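Local coordinates for protein homospermidine synthase (PDB 2PH5) that binds NAD in a Rossmann-type domain and probably makes the polyamine homospermidine, as expected of a homospermidine synthase, at residues 100-114 with 144-157. Sequence-based numbering, arbitrary orientation.
Sequences IILCNQKGALYINAA and LKDKTQKTALITHG. With NAD (nicotinamide-adenine-dinucleotide), chain C.
Tyr110 and Ile111 run parallel to Ala152 and Leu153 as neighbouring strands: the carbonyl O of Tyr110 takes the amide N of Leu153 (3.1 Å), the carbonyl O of Leu153 takes N of Asn112, and a weak bond from Tyr110 N to Thr151 O starts the ladder. Beyond the paired residues His156 N reaches Asn112 O at 2.9 Å, an almost straight bond (171° at the hydrogen). On one face of the sheet Ile111 and Leu153 lie side by side, CD1 against CD2, and the same Leu153 CD2 sits over the His156 ring, toward its rim. The other face carries Tyr110 and Ala152, roofed by helix 96-106: Ile100 CG1 covers a ring face of Tyr110 near the rim, while CD1 of Ile100 meets Ile154 CG2 at 4.0 Å, the two isoleucine side chains crossing at about a right angle. The Tyr110 hydroxyl is hydrogen-bonded to Asp89 on strand 86-89. All this belongs to the parallel sheet of a Rossmann-type domain, with 109-112 between strands 86-89 and 152-153; past the strand ends Ala113, Ala114 and Gly157 border the NAD, Gly157 CA coming within 3.0 Å of carboxamide N7N. At the far end of the helix, Asn104 holds the incoming chain. With CG anti to the backbone N (chi1 -180°), its OD1 accepts two amides, Gln149 N from above the carbonyl plane at 2.9 Å and Lys150 N within that plane at 3.3 Å, and its CB and CG pack on Thr148 CG2. Gly107 closes the helix in a Schellman motif; Lys150, bent at chi2 (-65°), lays its methylenes over that turn, CE 3.2 Å from Gly107 O. A water lies 2.8 Å from both Ala108 O and Thr151 O, between the backbones just before the strands pair.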
loop_
_atom_site.group_PDB
_atom_site.type_symbol
_atom_site.label_atom_id
_atom_site.label_comp_id
_atom_site.label_asym_id
_atom_site.label_seq_id
_atom_site.Cartn_x
_atom_site.Cartn_y
_atom_site.Cartn_z
ATOM N N ILE A 100 39.374 -1.823 -2.778
ATOM C CA ILE A 100 39.942 -3.065 -2.262
ATOM C C ILE A 100 41.421 -3.202 -2.646
ATOM O O ILE A 100 42.284 -3.377 -1.782
ATOM C CB ILE A 100 39.125 -4.269 -2.779
ATOM C CG1 ILE A 100 37.773 -4.290 -2.041
ATOM C CG2 ILE A 100 39.916 -5.574 -2.624
ATOM C CD1 ILE A 100 36.786 -5.366 -2.512
ATOM N N ILE A 101 41.709 -3.108 -3.939
ATOM C CA ILE A 101 43.077 -3.194 -4.436
ATOM C C ILE A 101 43.954 -2.152 -3.737
ATOM O O ILE A 101 45.022 -2.474 -3.218
ATOM C CB ILE A 101 43.103 -2.959 -5.967
ATOM C CG1 ILE A 101 42.473 -4.161 -6.670
ATOM C CG2 ILE A 101 44.519 -2.711 -6.452
ATOM C CD1 ILE A 101 42.004 -3.868 -8.072
ATOM N N LEU A 102 43.491 -0.907 -3.720
ATOM C CA LEU A 102 44.229 0.173 -3.083
ATOM C C LEU A 102 44.579 -0.159 -1.639
ATOM O O LEU A 102 45.711 0.056 -1.207
ATOM C CB LEU A 102 43.418 1.470 -3.119
ATOM C CG LEU A 102 44.038 2.662 -2.368
ATOM C CD1 LEU A 102 45.423 2.987 -2.934
ATOM C CD2 LEU A 102 43.118 3.875 -2.494
ATOM N N CYS A 103 43.609 -0.676 -0.894
ATOM C CA CYS A 103 43.851 -1.023 0.495
ATOM C C CYS A 103 44.960 -2.048 0.621
ATOM O O CYS A 103 45.827 -1.936 1.496
ATOM C CB CYS A 103 42.584 -1.564 1.152
ATOM S SG CYS A 103 41.417 -0.287 1.647
ATOM N N ASN A 104 44.931 -3.050 -0.251
ATOM C CA ASN A 104 45.949 -4.093 -0.229
ATOM C C ASN A 104 47.336 -3.484 -0.418
ATOM O O ASN A 104 48.272 -3.799 0.319
ATOM C CB ASN A 104 45.687 -5.120 -1.331
ATOM C CG ASN A 104 46.722 -6.225 -1.345
ATOM O OD1 ASN A 104 46.840 -6.998 -0.386
ATOM N ND2 ASN A 104 47.485 -6.305 -2.434
ATOM N N GLN A 105 47.451 -2.610 -1.412
ATOM C CA GLN A 105 48.706 -1.938 -1.720
ATOM C C GLN A 105 49.208 -1.196 -0.492
ATOM O O GLN A 105 50.405 -1.158 -0.215
ATOM C CB GLN A 105 48.498 -0.940 -2.870
ATOM C CG GLN A 105 48.074 -1.577 -4.194
ATOM C CD GLN A 105 47.632 -0.562 -5.253
ATOM O OE1 GLN A 105 47.444 -0.916 -6.422
ATOM N NE2 GLN A 105 47.454 0.695 -4.846
ATOM N N LYS A 106 48.277 -0.605 0.245
ATOM C CA LYS A 106 48.627 0.156 1.432
ATOM C C LYS A 106 48.738 -0.722 2.669
ATOM O O LYS A 106 49.125 -0.253 3.739
ATOM C CB LYS A 106 47.585 1.252 1.648
ATOM C CG LYS A 106 48.029 2.645 1.211
ATOM C CD LYS A 106 48.590 2.704 -0.203
ATOM C CE LYS A 106 49.121 4.100 -0.490
ATOM N NZ LYS A 106 50.061 4.512 0.591
ATOM N N GLY A 107 48.409 -2.000 2.509
ATOM C CA GLY A 107 48.462 -2.921 3.627
ATOM C C GLY A 107 47.380 -2.631 4.657
ATOM O O GLY A 107 47.518 -3.008 5.822
ATOM N N ALA A 108 46.301 -1.970 4.239
ATOM C CA ALA A 108 45.203 -1.637 5.154
ATOM C C ALA A 108 43.989 -2.568 5.036
ATOM O O ALA A 108 43.733 -3.146 3.978
ATOM C CB ALA A 108 44.772 -0.188 4.934
ATOM N N LEU A 109 43.258 -2.722 6.137
ATOM C CA LEU A 109 42.065 -3.565 6.182
ATOM C C LEU A 109 40.920 -2.890 5.433
ATOM O O LEU A 109 40.958 -1.690 5.165
ATOM C CB LEU A 109 41.638 -3.798 7.637
ATOM C CG LEU A 109 42.099 -5.073 8.346
ATOM C CD1 LEU A 109 43.306 -5.701 7.624
ATOM C CD2 LEU A 109 42.416 -4.732 9.792
ATOM N N TYR A 110 39.886 -3.649 5.114
ATOM C CA TYR A 110 38.767 -3.066 4.396
ATOM C C TYR A 110 37.516 -3.877 4.644
ATOM O O TYR A 110 37.599 -5.086 4.855
ATOM C CB TYR A 110 39.078 -3.035 2.893
ATOM C CG TYR A 110 37.900 -2.679 2.013
ATOM C CD1 TYR A 110 36.869 -3.596 1.784
ATOM C CD2 TYR A 110 37.826 -1.437 1.385
ATOM C CE1 TYR A 110 35.800 -3.290 0.953
ATOM C CE2 TYR A 110 36.756 -1.121 0.546
ATOM C CZ TYR A 110 35.748 -2.060 0.335
ATOM O OH TYR A 110 34.707 -1.781 -0.521
ATOM N N ILE A 111 36.370 -3.196 4.635
ATOM C CA ILE A 111 35.063 -3.820 4.811
ATOM C C ILE A 111 34.012 -2.965 4.094
ATOM O O ILE A 111 34.226 -1.780 3.872
ATOM C CB ILE A 111 34.654 -3.903 6.307
ATOM C CG1 ILE A 111 33.339 -4.664 6.449
ATOM C CG2 ILE A 111 34.418 -2.510 6.878
ATOM C CD1 ILE A 111 32.989 -5.003 7.873
ATOM N N ASN A 112 32.896 -3.572 3.710
ATOM C CA ASN A 112 31.808 -2.838 3.089
ATOM C C ASN A 112 30.519 -3.580 3.359
ATOM O O ASN A 112 30.531 -4.756 3.746
ATOM C CB ASN A 112 32.019 -2.631 1.567
ATOM C CG ASN A 112 31.724 -3.883 0.723
ATOM O OD1 ASN A 112 31.851 -3.853 -0.503
ATOM N ND2 ASN A 112 31.330 -4.971 1.370
ATOM N N ALA A 113 29.405 -2.884 3.182
ATOM C CA ALA A 113 28.103 -3.491 3.395
ATOM C C ALA A 113 27.488 -3.842 2.038
ATOM O O ALA A 113 26.382 -4.372 1.970
ATOM C CB ALA A 113 27.209 -2.531 4.175
ATOM N N ALA A 114 28.208 -3.542 0.956
ATOM C CA ALA A 114 27.731 -3.863 -0.394
ATOM C C ALA A 114 28.755 -3.507 -1.478
ATOM O O ALA A 114 29.445 -2.486 -1.390
ATOM C CB ALA A 114 26.400 -3.153 -0.677
ATOM N N LEU A 144 39.478 -12.062 -7.755
ATOM C CA LEU A 144 40.711 -11.486 -7.237
ATOM C C LEU A 144 41.066 -12.156 -5.918
ATOM O O LEU A 144 41.882 -11.648 -5.151
ATOM C CB LEU A 144 40.548 -9.986 -7.013
ATOM C CG LEU A 144 41.476 -9.083 -7.822
ATOM C CD1 LEU A 144 41.091 -9.105 -9.296
ATOM C CD2 LEU A 144 41.381 -7.684 -7.273
ATOM N N LYS A 145 40.434 -13.300 -5.665
ATOM C CA LYS A 145 40.655 -14.071 -4.446
ATOM C C LYS A 145 42.132 -14.248 -4.111
ATOM O O LYS A 145 42.580 -13.843 -3.039
ATOM C CB LYS A 145 39.994 -15.447 -4.567
ATOM C CG LYS A 145 38.598 -15.565 -3.950
ATOM C CD LYS A 145 38.647 -15.506 -2.419
ATOM C CE LYS A 145 37.392 -16.097 -1.772
ATOM N NZ LYS A 145 36.128 -15.384 -2.119
ATOM N N ASP A 146 42.885 -14.853 -5.026
ATOM C CA ASP A 146 44.309 -15.093 -4.807
ATOM C C ASP A 146 45.193 -14.027 -5.461
ATOM O O ASP A 146 46.099 -14.343 -6.230
ATOM C CB ASP A 146 44.683 -16.494 -5.330
ATOM C CG ASP A 146 46.145 -16.863 -5.064
ATOM O OD1 ASP A 146 46.603 -16.733 -3.903
ATOM O OD2 ASP A 146 46.834 -17.297 -6.015
ATOM N N LYS A 147 44.920 -12.761 -5.157
ATOM C CA LYS A 147 45.708 -11.654 -5.696
ATOM C C LYS A 147 46.122 -10.691 -4.585
ATOM O O LYS A 147 47.213 -10.119 -4.614
ATOM C CB LYS A 147 44.923 -10.891 -6.772
ATOM C CG LYS A 147 45.067 -11.450 -8.189
ATOM C CD LYS A 147 44.491 -12.849 -8.326
ATOM C CE LYS A 147 44.757 -13.415 -9.714
ATOM N NZ LYS A 147 44.234 -14.804 -9.867
ATOM N N THR A 148 45.242 -10.518 -3.605
ATOM C CA THR A 148 45.522 -9.637 -2.482
ATOM C C THR A 148 45.784 -10.479 -1.244
ATOM O O THR A 148 45.348 -11.627 -1.163
ATOM C CB THR A 148 44.346 -8.694 -2.209
ATOM O OG1 THR A 148 43.159 -9.462 -1.982
ATOM C CG2 THR A 148 44.126 -7.774 -3.399
ATOM N N GLN A 149 46.500 -9.902 -0.285
ATOM C CA GLN A 149 46.845 -10.585 0.953
ATOM C C GLN A 149 45.977 -10.082 2.102
ATOM O O GLN A 149 45.384 -10.870 2.844
ATOM C CB GLN A 149 48.327 -10.348 1.269
ATOM C CG GLN A 149 49.090 -11.569 1.788
ATOM C CD GLN A 149 49.207 -11.611 3.306
ATOM O OE1 GLN A 149 49.760 -10.697 3.927
ATOM N NE2 GLN A 149 48.693 -12.679 3.909
ATOM N N LYS A 150 45.905 -8.761 2.239
ATOM C CA LYS A 150 45.120 -8.124 3.295
ATOM C C LYS A 150 43.634 -8.467 3.224
ATOM O O LYS A 150 43.062 -8.578 2.140
ATOM C CB LYS A 150 45.339 -6.611 3.243
ATOM C CG LYS A 150 46.626 -6.182 3.920
ATOM C CD LYS A 150 46.529 -6.492 5.396
ATOM C CE LYS A 150 47.808 -6.215 6.125
ATOM N NZ LYS A 150 47.618 -6.558 7.558
ATOM N N THR A 151 43.018 -8.638 4.390
ATOM C CA THR A 151 41.606 -9.001 4.469
ATOM C C THR A 151 40.649 -7.903 4.006
ATOM O O THR A 151 40.802 -6.730 4.348
ATOM C CB THR A 151 41.222 -9.419 5.907
ATOM O OG1 THR A 151 42.001 -10.556 6.287
ATOM C CG2 THR A 151 39.745 -9.777 5.995
ATOM N N ALA A 152 39.664 -8.307 3.218
ATOM C CA ALA A 152 38.664 -7.394 2.714
ATOM C C ALA A 152 37.322 -8.104 2.811
ATOM O O ALA A 152 36.980 -8.920 1.946
ATOM C CB ALA A 152 38.974 -7.027 1.262
ATOM N N LEU A 153 36.587 -7.817 3.882
ATOM C CA LEU A 153 35.278 -8.420 4.129
ATOM C C LEU A 153 34.231 -7.670 3.319
ATOM O O LEU A 153 34.020 -6.477 3.525
ATOM C CB LEU A 153 34.932 -8.328 5.623
ATOM C CG LEU A 153 33.741 -9.157 6.127
ATOM C CD1 LEU A 153 34.018 -10.638 5.891
ATOM C CD2 LEU A 153 33.510 -8.891 7.608
ATOM N N ILE A 154 33.572 -8.366 2.402
ATOM C CA ILE A 154 32.576 -7.721 1.558
ATOM C C ILE A 154 31.129 -8.071 1.884
ATOM O O ILE A 154 30.846 -9.100 2.496
ATOM C CB ILE A 154 32.844 -8.032 0.070
ATOM C CG1 ILE A 154 32.832 -9.549 -0.154
ATOM C CG2 ILE A 154 34.182 -7.439 -0.340
ATOM C CD1 ILE A 154 33.047 -9.970 -1.604
ATOM N N THR A 155 30.223 -7.193 1.462
ATOM C CA THR A 155 28.789 -7.353 1.672
ATOM C C THR A 155 28.477 -7.897 3.052
ATOM O O THR A 155 27.737 -8.871 3.185
ATOM C CB THR A 155 28.170 -8.301 0.624
ATOM O OG1 THR A 155 28.855 -9.558 0.657
ATOM C CG2 THR A 155 28.288 -7.705 -0.784
ATOM N N HIS A 156 29.038 -7.263 4.079
ATOM C CA HIS A 156 28.811 -7.722 5.439
ATOM C C HIS A 156 27.960 -6.758 6.253
ATOM O O HIS A 156 28.450 -6.111 7.176
ATOM C CB HIS A 156 30.142 -7.961 6.148
ATOM C CG HIS A 156 30.004 -8.702 7.442
ATOM N ND1 HIS A 156 30.068 -10.075 7.525
ATOM C CD2 HIS A 156 29.734 -8.264 8.694
ATOM C CE1 HIS A 156 29.842 -10.452 8.771
ATOM N NE2 HIS A 156 29.634 -9.372 9.499
ATOM N N GLY A 157 26.682 -6.655 5.893
ATOM C CA GLY A 157 25.768 -5.791 6.623
ATOM C C GLY A 157 24.746 -6.712 7.257
ATOM O O GLY A 157 25.064 -7.864 7.530
HETATM P PA NAD C . 23.594 6.989 1.807
HETATM O O1A NAD C . 23.235 7.376 0.398
HETATM O O2A NAD C . 22.702 7.446 2.908
HETATM O O5B NAD C . 25.102 7.469 2.164
HETATM C C5B NAD C . 26.172 7.223 1.256
HETATM C C4B NAD C . 27.269 8.275 1.508
HETATM O O4B NAD C . 28.281 8.016 0.559
HETATM C C3B NAD C . 26.821 9.726 1.307
HETATM O O3B NAD C . 27.106 10.499 2.475
HETATM C C2B NAD C . 27.603 10.195 0.113
HETATM O O2B NAD C . 27.941 11.563 0.112
HETATM C C1B NAD C . 28.798 9.240 0.080
HETATM N N9A NAD C . 29.369 8.979 -1.247
HETATM C C8A NAD C . 28.629 8.979 -2.442
HETATM N N7A NAD C . 29.344 9.485 -3.467
HETATM C C5A NAD C . 30.547 9.833 -2.955
HETATM C C6A NAD C . 31.676 10.394 -3.549
HETATM N N6A NAD C . 31.762 10.693 -4.846
HETATM N N1A NAD C . 32.766 10.638 -2.725
HETATM C C2A NAD C . 32.753 10.348 -1.375
HETATM N N3A NAD C . 31.654 9.787 -0.769
HETATM C C4A NAD C . 30.583 9.546 -1.580
HETATM O O3 NAD C . 23.602 5.407 1.805
HETATM P PN NAD C . 23.976 4.310 2.915
HETATM O O1N NAD C . 22.875 3.318 2.932
HETATM O O2N NAD C . 24.328 5.035 4.187
HETATM O O5D NAD C . 25.241 3.788 2.117
HETATM C C5D NAD C . 26.091 2.738 2.506
HETATM C C4D NAD C . 25.617 1.536 1.717
HETATM O O4D NAD C . 25.364 0.479 2.604
HETATM C C3D NAD C . 25.241 1.070 0.325
HETATM O O3D NAD C . 26.380 0.657 -0.414
HETATM C C2D NAD C . 24.281 -0.067 0.628
HETATM O O2D NAD C . 24.156 -0.989 -0.416
HETATM C C1D NAD C . 24.832 -0.644 1.926
HETATM N N1N NAD C . 23.847 -1.210 2.877
HETATM C C2N NAD C . 23.935 -2.528 3.263
HETATM C C3N NAD C . 22.985 -3.010 4.189
HETATM C C7N NAD C . 23.011 -4.417 4.676
HETATM O O7N NAD C . 22.056 -4.785 5.589
HETATM N N7N NAD C . 23.915 -5.292 4.288
HETATM C C4N NAD C . 21.961 -2.158 4.713
HETATM C C5N NAD C . 21.906 -0.814 4.286
HETATM C C6N NAD C . 22.833 -0.332 3.381
HETATM O O HOH W 1 42.852 -5.615 0.389
HETATM O O HOH W 2 41.946 -4.806 2.669
#